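PDB 4Q6B: extracellular ligand-binding receptor from Desulfitobacterium hafniense, which probably serves as the substrate-binding protein of an amino-acid ABC transporter, and holds leucine between its two lobes. Local coordinates for residues V146-D151 and D175-Y180; G200-K205 and P226-N231. All blocks are in the same frame, centred on the assembly; numbering follows the deposited sequence.

Contact 1 (V146-D151 and D175-Y180); sequences VIYYTD and DRFNYY. With CA (calcium ion), chain E.
Phe177 O is gripped twice from the neighbouring strand: Tyr149 N donates a hydrogen bond of 2.9 Å, and Tyr148 CA adds a CA-H...O contact. Phe177 N bonds Ile147 O in return, and Ile147 N bonds Asp175 O, giving the parallel pairing of a beta-alpha-beta unit whose crossover is helix 153-168. On the Val146 and Phe177 face, the Phe177 ring makes an offset stack with Tyr148, planes 25° apart and centroids 4.6 Å apart. Tyr148 CD1 sits over its rim, while Val146 CG1 meets its edge at CE1 (3.6 Å). With CG between the backbone N and carbonyl carbon (chi1 73°), the Phe177 ring is swung back toward strand 144-149. Tyr148 OH continues to Tyr180 CE1 and, in the plane of its own ring, to a water. Replacing Phe177 with an alanine would probably open a gap beside Val146 and leave the Tyr148 ring without its stacking partner. Where the strands end, the Tyr149 ring takes Asn178 CB over one face, 4.0 Å from its centroid, in a CH-pi contact; Arg176 CD packs on Tyr149 CE2 at 3.5 Å, and Arg176 NH2 lies over the rim of the opposite face, at most a weak cation-pi contact, the guanidinium being salt-bridged to Glu163. Calcium is bound by Asp175 OD1 (2.4 Å), Arg176 O (2.3 Å) and five waters, one of them long. Asp175 OD2 accepts from a calcium-bound water and also meets Trp193 NE1 and Lys192. Two protein ligands among so many waters imply a largely hydrated, peripheral site on the outermost strand of the sheet.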
loop_
_atom_site.group_PDB
_atom_site.type_symbol
_atom_site.label_atom_id
_atom_site.label_comp_id
_atom_site.label_asym_id
_atom_site.label_seq_id
_atom_site.Cartn_x
_atom_site.Cartn_y
_atom_site.Cartn_z
ATOM N N VAL A 146 -21.399 -1.684 10.233
ATOM C CA VAL A 146 -21.275 -0.229 10.454
ATOM C C VAL A 146 -19.963 0.259 9.841
ATOM O O VAL A 146 -18.984 -0.464 9.851
ATOM C CB VAL A 146 -21.292 0.115 11.974
ATOM C CG1 VAL A 146 -20.866 1.571 12.258
ATOM C CG2 VAL A 146 -22.707 -0.086 12.566
ATOM N N ILE A 147 -19.927 1.476 9.301
ATOM C CA ILE A 147 -18.676 2.007 8.747
ATOM C C ILE A 147 -18.301 3.253 9.545
ATOM O O ILE A 147 -19.093 4.200 9.637
ATOM C CB ILE A 147 -18.800 2.380 7.247
ATOM C CG1 ILE A 147 -19.040 1.131 6.380
ATOM C CG2 ILE A 147 -17.508 3.082 6.727
ATOM C CD1 ILE A 147 -19.328 1.511 4.919
ATOM N N TYR A 148 -17.100 3.260 10.134
ATOM C CA TYR A 148 -16.550 4.465 10.793
ATOM C C TYR A 148 -15.586 5.047 9.790
ATOM O O TYR A 148 -14.669 4.355 9.359
ATOM C CB TYR A 148 -15.777 4.064 12.065
ATOM C CG TYR A 148 -15.116 5.205 12.811
ATOM C CD1 TYR A 148 -15.784 6.417 13.036
ATOM C CD2 TYR A 148 -13.853 5.045 13.365
ATOM C CE1 TYR A 148 -15.176 7.482 13.776
ATOM C CE2 TYR A 148 -13.250 6.057 14.094
ATOM C CZ TYR A 148 -13.913 7.273 14.311
ATOM O OH TYR A 148 -13.312 8.295 15.010
ATOM N N TYR A 149 -15.773 6.294 9.380
ATOM C CA TYR A 149 -14.934 6.790 8.288
ATOM C C TYR A 149 -14.401 8.202 8.546
ATOM O O TYR A 149 -14.949 8.913 9.375
ATOM C CB TYR A 149 -15.700 6.747 6.951
ATOM C CG TYR A 149 -16.810 7.745 6.875
ATOM C CD1 TYR A 149 -16.644 8.962 6.198
ATOM C CD2 TYR A 149 -18.028 7.487 7.482
ATOM C CE1 TYR A 149 -17.647 9.900 6.176
ATOM C CE2 TYR A 149 -19.038 8.414 7.451
ATOM C CZ TYR A 149 -18.853 9.597 6.791
ATOM O OH TYR A 149 -19.873 10.520 6.757
ATOM N N THR A 150 -13.322 8.599 7.857
ATOM C CA THR A 150 -12.856 9.974 7.903
ATOM C C THR A 150 -13.592 10.780 6.842
ATOM O O THR A 150 -13.641 10.388 5.670
ATOM C CB THR A 150 -11.345 10.071 7.657
ATOM O OG1 THR A 150 -10.660 9.372 8.711
ATOM C CG2 THR A 150 -10.886 11.525 7.633
ATOM N N ASP A 151 -14.178 11.900 7.247
ATOM C CA ASP A 151 -14.929 12.701 6.295
ATOM C C ASP A 151 -14.006 13.581 5.445
ATOM O O ASP A 151 -14.097 14.823 5.481
ATOM C CB ASP A 151 -16.005 13.530 7.010
ATOM C CG ASP A 151 -16.981 14.165 6.037
ATOM O OD1 ASP A 151 -17.044 13.669 4.887
ATOM O OD2 ASP A 151 -17.664 15.154 6.407
ATOM N N ASP A 175 -25.318 1.653 9.534
ATOM C CA ASP A 175 -25.011 3.016 9.981
ATOM C C ASP A 175 -23.626 3.378 9.486
ATOM O O ASP A 175 -22.771 2.528 9.376
ATOM C CB ASP A 175 -25.064 3.124 11.513
ATOM C CG ASP A 175 -25.004 4.573 12.026
ATOM O OD1 ASP A 175 -25.401 5.533 11.293
ATOM O OD2 ASP A 175 -24.592 4.745 13.213
ATOM N N ARG A 176 -23.415 4.642 9.162
ATOM C CA ARG A 176 -22.064 5.131 8.915
ATOM C C ARG A 176 -21.912 6.374 9.782
ATOM O O ARG A 176 -22.910 7.099 10.074
ATOM C CB ARG A 176 -21.828 5.436 7.413
ATOM C CG ARG A 176 -22.491 6.703 6.943
ATOM C CD ARG A 176 -21.834 7.215 5.667
ATOM N NE ARG A 176 -21.713 6.174 4.651
ATOM C CZ ARG A 176 -20.948 6.287 3.562
ATOM N NH1 ARG A 176 -20.890 5.295 2.675
ATOM N NH2 ARG A 176 -20.234 7.386 3.366
ATOM N N PHE A 177 -20.707 6.594 10.305
ATOM C CA PHE A 177 -20.460 7.740 11.206
ATOM C C PHE A 177 -19.003 8.175 11.119
ATOM O O PHE A 177 -18.135 7.387 10.704
ATOM C CB PHE A 177 -20.869 7.437 12.662
ATOM C CG PHE A 177 -19.923 6.484 13.403
ATOM C CD1 PHE A 177 -19.765 5.151 13.001
ATOM C CD2 PHE A 177 -19.181 6.926 14.511
ATOM C CE1 PHE A 177 -18.911 4.268 13.711
ATOM C CE2 PHE A 177 -18.328 6.042 15.218
ATOM C CZ PHE A 177 -18.179 4.721 14.801
ATOM N N ASN A 178 -18.732 9.434 11.470
ATOM C CA ASN A 178 -17.367 9.954 11.347
ATOM C C ASN A 178 -16.832 10.674 12.580
ATOM O O ASN A 178 -15.683 11.172 12.595
ATOM C CB ASN A 178 -17.270 10.846 10.134
ATOM C CG ASN A 178 -18.169 12.073 10.237
ATOM O OD1 ASN A 178 -19.199 12.152 9.576
ATOM N ND2 ASN A 178 -17.775 13.029 11.054
ATOM N N TYR A 179 -17.667 10.754 13.613
ATOM C CA TYR A 179 -17.274 11.434 14.842
ATOM C C TYR A 179 -18.064 10.904 16.022
ATOM O O TYR A 179 -19.267 10.663 15.888
ATOM C CB TYR A 179 -17.515 12.939 14.734
ATOM C CG TYR A 179 -17.049 13.727 15.952
ATOM C CD1 TYR A 179 -15.704 13.939 16.175
ATOM C CD2 TYR A 179 -17.956 14.261 16.888
ATOM C CE1 TYR A 179 -15.246 14.641 17.268
ATOM C CE2 TYR A 179 -17.500 14.970 17.990
ATOM C CZ TYR A 179 -16.156 15.147 18.182
ATOM O OH TYR A 179 -15.685 15.856 19.252
ATOM N N TYR A 180 -17.392 10.767 17.170
ATOM C CA TYR A 180 -18.063 10.623 18.466
ATOM C C TYR A 180 -17.300 11.463 19.486
ATOM O O TYR A 180 -16.071 11.542 19.403
ATOM C CB TYR A 180 -18.142 9.137 18.887
ATOM C CG TYR A 180 -16.810 8.460 19.064
ATOM C CD1 TYR A 180 -16.081 8.004 17.976
ATOM C CD2 TYR A 180 -16.284 8.266 20.322
ATOM C CE1 TYR A 180 -14.859 7.392 18.152
ATOM C CE2 TYR A 180 -15.062 7.667 20.502
ATOM C CZ TYR A 180 -14.358 7.244 19.420
ATOM O OH TYR A 180 -13.142 6.666 19.632
HETATM CA CA CA E . -24.965 7.889 10.856
HETATM O O HOH W 1 -14.172 10.775 16.135
HETATM O O HOH W 2 -24.495 7.666 13.170
HETATM O O HOH W 3 -25.641 6.775 8.806
HETATM O O HOH W 4 -23.958 10.387 11.572
HETATM O O HOH W 5 -24.746 9.512 9.306
HETATM O O HOH W 6 -27.064 7.956 11.322
#

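Contact 2 (G200-K205 and P226-N231); sequences GIFIAK and PLIAGN. With LEU (leucine), chain B.
Ile228 leans on Phe202 across a pair of parallel strands, and its side chain can be traced outward atom by atom. CB lies 3.8 Å from Ile201 O and also nears Phe202 CD1. From there CG2 points into the edge of the Phe202 ring, in its plane, 3.8 Å from Phe202 CD1. The other branch runs through CG1 to Ile228 CD1, which comes back over the strand to 3.6 Å from Ile201 O; chi2 of 103° lies off a staggered position and lets the tip fold this way. Leu133 and Leu137 of helix 126-139 pack against the same side chain, and Phe162 stacks on Phe202. The backbones are joined by Ile201 N to Pro226 O, Ile228 N to Ile201 O and Ile203 N to Ile228 O, the shortest of the three at 2.7 Å. On the reverse face Leu227 CD2 touches Ile201 CB at 3.9 Å, side by side with it under helix 207-221. Past Ala229 the strands part, and a water bridges them, donating to Ile203 O (2.6 Å) and accepting from Gly230 N (2.9 Å). In one of two modelled conformers, Asn231 OD1 accepts a hydrogen bond from the leucine ligand's N (3.0 Å); the second may differ. Apolar contacts thus join the side chains, while water and an amide come in where the chain enters the ligand pocket.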
loop_
_atom_site.group_PDB
_atom_site.type_symbol
_atom_site.label_atom_id
_atom_site.label_comp_id
_atom_site.label_asym_id
_atom_site.label_seq_id
_atom_site.Cartn_x
_atom_site.Cartn_y
_atom_site.Cartn_z
ATOM N N GLY A 200 -20.533 -6.345 12.601
ATOM C CA GLY A 200 -19.146 -6.008 12.321
ATOM C C GLY A 200 -19.010 -4.539 12.033
ATOM O O GLY A 200 -19.985 -3.884 11.632
ATOM N N ILE A 201 -17.794 -4.026 12.202
ATOM C CA ILE A 201 -17.461 -2.635 11.877
ATOM C C ILE A 201 -16.286 -2.569 10.917
ATOM O O ILE A 201 -15.219 -3.180 11.177
ATOM C CB ILE A 201 -17.108 -1.832 13.145
ATOM C CG1 ILE A 201 -18.289 -1.821 14.082
ATOM C CG2 ILE A 201 -16.772 -0.381 12.786
ATOM C CD1 ILE A 201 -17.964 -1.355 15.538
ATOM N N PHE A 202 -16.473 -1.828 9.823
ATOM C CA PHE A 202 -15.373 -1.510 8.927
ATOM C C PHE A 202 -14.870 -0.097 9.244
ATOM O O PHE A 202 -15.621 0.872 9.224
ATOM C CB PHE A 202 -15.835 -1.562 7.490
ATOM C CG PHE A 202 -14.745 -1.270 6.517
ATOM C CD1 PHE A 202 -13.644 -2.078 6.429
ATOM C CD2 PHE A 202 -14.797 -0.114 5.751
ATOM C CE1 PHE A 202 -12.602 -1.777 5.549
ATOM C CE2 PHE A 202 -13.766 0.194 4.852
ATOM C CZ PHE A 202 -12.665 -0.639 4.760
ATOM N N ILE A 203 -13.585 -0.008 9.543
ATOM C CA ILE A 203 -12.957 1.248 9.878
ATOM C C ILE A 203 -12.223 1.780 8.646
ATOM O O ILE A 203 -11.200 1.258 8.250
ATOM C CB ILE A 203 -11.957 1.035 11.018
ATOM C CG1 ILE A 203 -12.658 0.387 12.218
ATOM C CG2 ILE A 203 -11.287 2.339 11.408
ATOM C CD1 ILE A 203 -11.723 -0.223 13.240
ATOM N N ALA A 204 -12.749 2.860 8.094
ATOM C CA ALA A 204 -12.222 3.486 6.897
ATOM C C ALA A 204 -11.490 4.745 7.328
ATOM O O ALA A 204 -11.628 5.802 6.749
ATOM C CB ALA A 204 -13.325 3.806 5.919
ATOM N N LYS A 205 -10.802 4.614 8.438
ATOM C CA LYS A 205 -9.948 5.632 8.977
ATOM C C LYS A 205 -8.572 5.004 9.041
ATOM O O LYS A 205 -8.442 3.830 9.344
ATOM C CB LYS A 205 -10.388 5.989 10.394
ATOM C CG LYS A 205 -11.478 7.029 10.504
ATOM C CD LYS A 205 -11.308 7.857 11.773
ATOM C CE LYS A 205 -11.501 9.335 11.491
ATOM N NZ LYS A 205 -12.842 9.858 11.889
ATOM N N PRO A 226 -16.570 -8.157 15.259
ATOM C CA PRO A 226 -15.291 -8.037 14.548
ATOM C C PRO A 226 -15.022 -6.651 14.007
ATOM O O PRO A 226 -15.942 -5.980 13.539
ATOM C CB PRO A 226 -15.472 -8.979 13.362
ATOM C CG PRO A 226 -16.314 -10.111 13.941
ATOM C CD PRO A 226 -17.306 -9.378 14.853
ATOM N N LEU A 227 -13.750 -6.234 14.061
ATOM C CA LEU A 227 -13.313 -4.949 13.517
ATOM C C LEU A 227 -12.444 -5.255 12.294
ATOM O O LEU A 227 -11.635 -6.208 12.315
ATOM C CB LEU A 227 -12.505 -4.140 14.553
ATOM C CG LEU A 227 -13.167 -3.950 15.927
ATOM C CD1 LEU A 227 -12.305 -3.043 16.773
ATOM C CD2 LEU A 227 -14.553 -3.321 15.750
ATOM N N ILE A 228 -12.652 -4.471 11.239
ATOM C CA ILE A 228 -11.952 -4.674 9.960
ATOM C C ILE A 228 -11.404 -3.346 9.499
ATOM O O ILE A 228 -12.073 -2.300 9.642
ATOM C CB ILE A 228 -12.945 -5.237 8.885
ATOM C CG1 ILE A 228 -13.515 -6.579 9.335
ATOM C CG2 ILE A 228 -12.233 -5.423 7.534
ATOM C CD1 ILE A 228 -14.931 -6.516 9.857
ATOM N N ALA A 229 -10.188 -3.353 8.941
ATOM C CA ALA A 229 -9.555 -2.108 8.487
ATOM C C ALA A 229 -8.666 -2.367 7.269
ATOM O O ALA A 229 -8.409 -3.522 6.899
ATOM C CB ALA A 229 -8.744 -1.494 9.623
ATOM N N GLY A 230 -8.154 -1.291 6.671
ATOM C CA GLY A 230 -7.328 -1.416 5.490
ATOM C C GLY A 230 -5.848 -1.280 5.706
ATOM O O GLY A 230 -5.361 -1.483 6.815
ATOM N N ASN A 231 -5.090 -0.928 4.668
ATOM C CA ASN A 231 -3.656 -1.176 4.722
ATOM C C ASN A 231 -2.786 -0.350 5.680
ATOM O O ASN A 231 -1.641 -0.762 5.969
ATOM C CB ASN A 231 -3.050 -1.110 3.311
ATOM C CG ASN A 231 -2.381 0.214 3.039
ATOM O OD1 ASN A 231 -3.043 1.242 2.937
ATOM N ND2 ASN A 231 -1.066 0.204 2.954
HETATM N N LEU B . -1.868 3.850 1.882
HETATM C CA LEU B . -1.550 5.155 2.472
HETATM C C LEU B . -1.799 6.271 1.472
HETATM O O LEU B . -1.678 7.446 1.796
HETATM C CB LEU B . -0.089 5.165 2.924
HETATM C CG LEU B . -0.060 4.157 4.079
HETATM C CD1 LEU B . 1.076 3.190 3.920
HETATM C CD2 LEU B . -0.048 4.800 5.459
HETATM O OXT LEU B . -2.170 5.977 0.327
HETATM O O HOH W 7 -8.840 1.474 7.139
#

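How the contacts relate
Contacts 1 and 2 lie in series along the chain, their centres about 11 Å apart, and form four consecutive parallel strands of one sheet in the order 172-177, 144-149, 200-204, 227-229. The two inner strands join them: Val146 O and Phe202 N stand 2.9 Å apart and Tyr148 O and Ala204 N 2.7 Å apart, both probable hydrogen bonds. Lys205 adds a weak hydrogen bond from NZ to Tyr149 O. The two contacts bear different ligands. Contact 1 carries calcium at the outer edge, whereas contact 2 delivers Asn231 to the leucine pocket; the calcium ion is 25.0 Å from CA of the bound leucine, so the metal takes no direct part in holding the ligand.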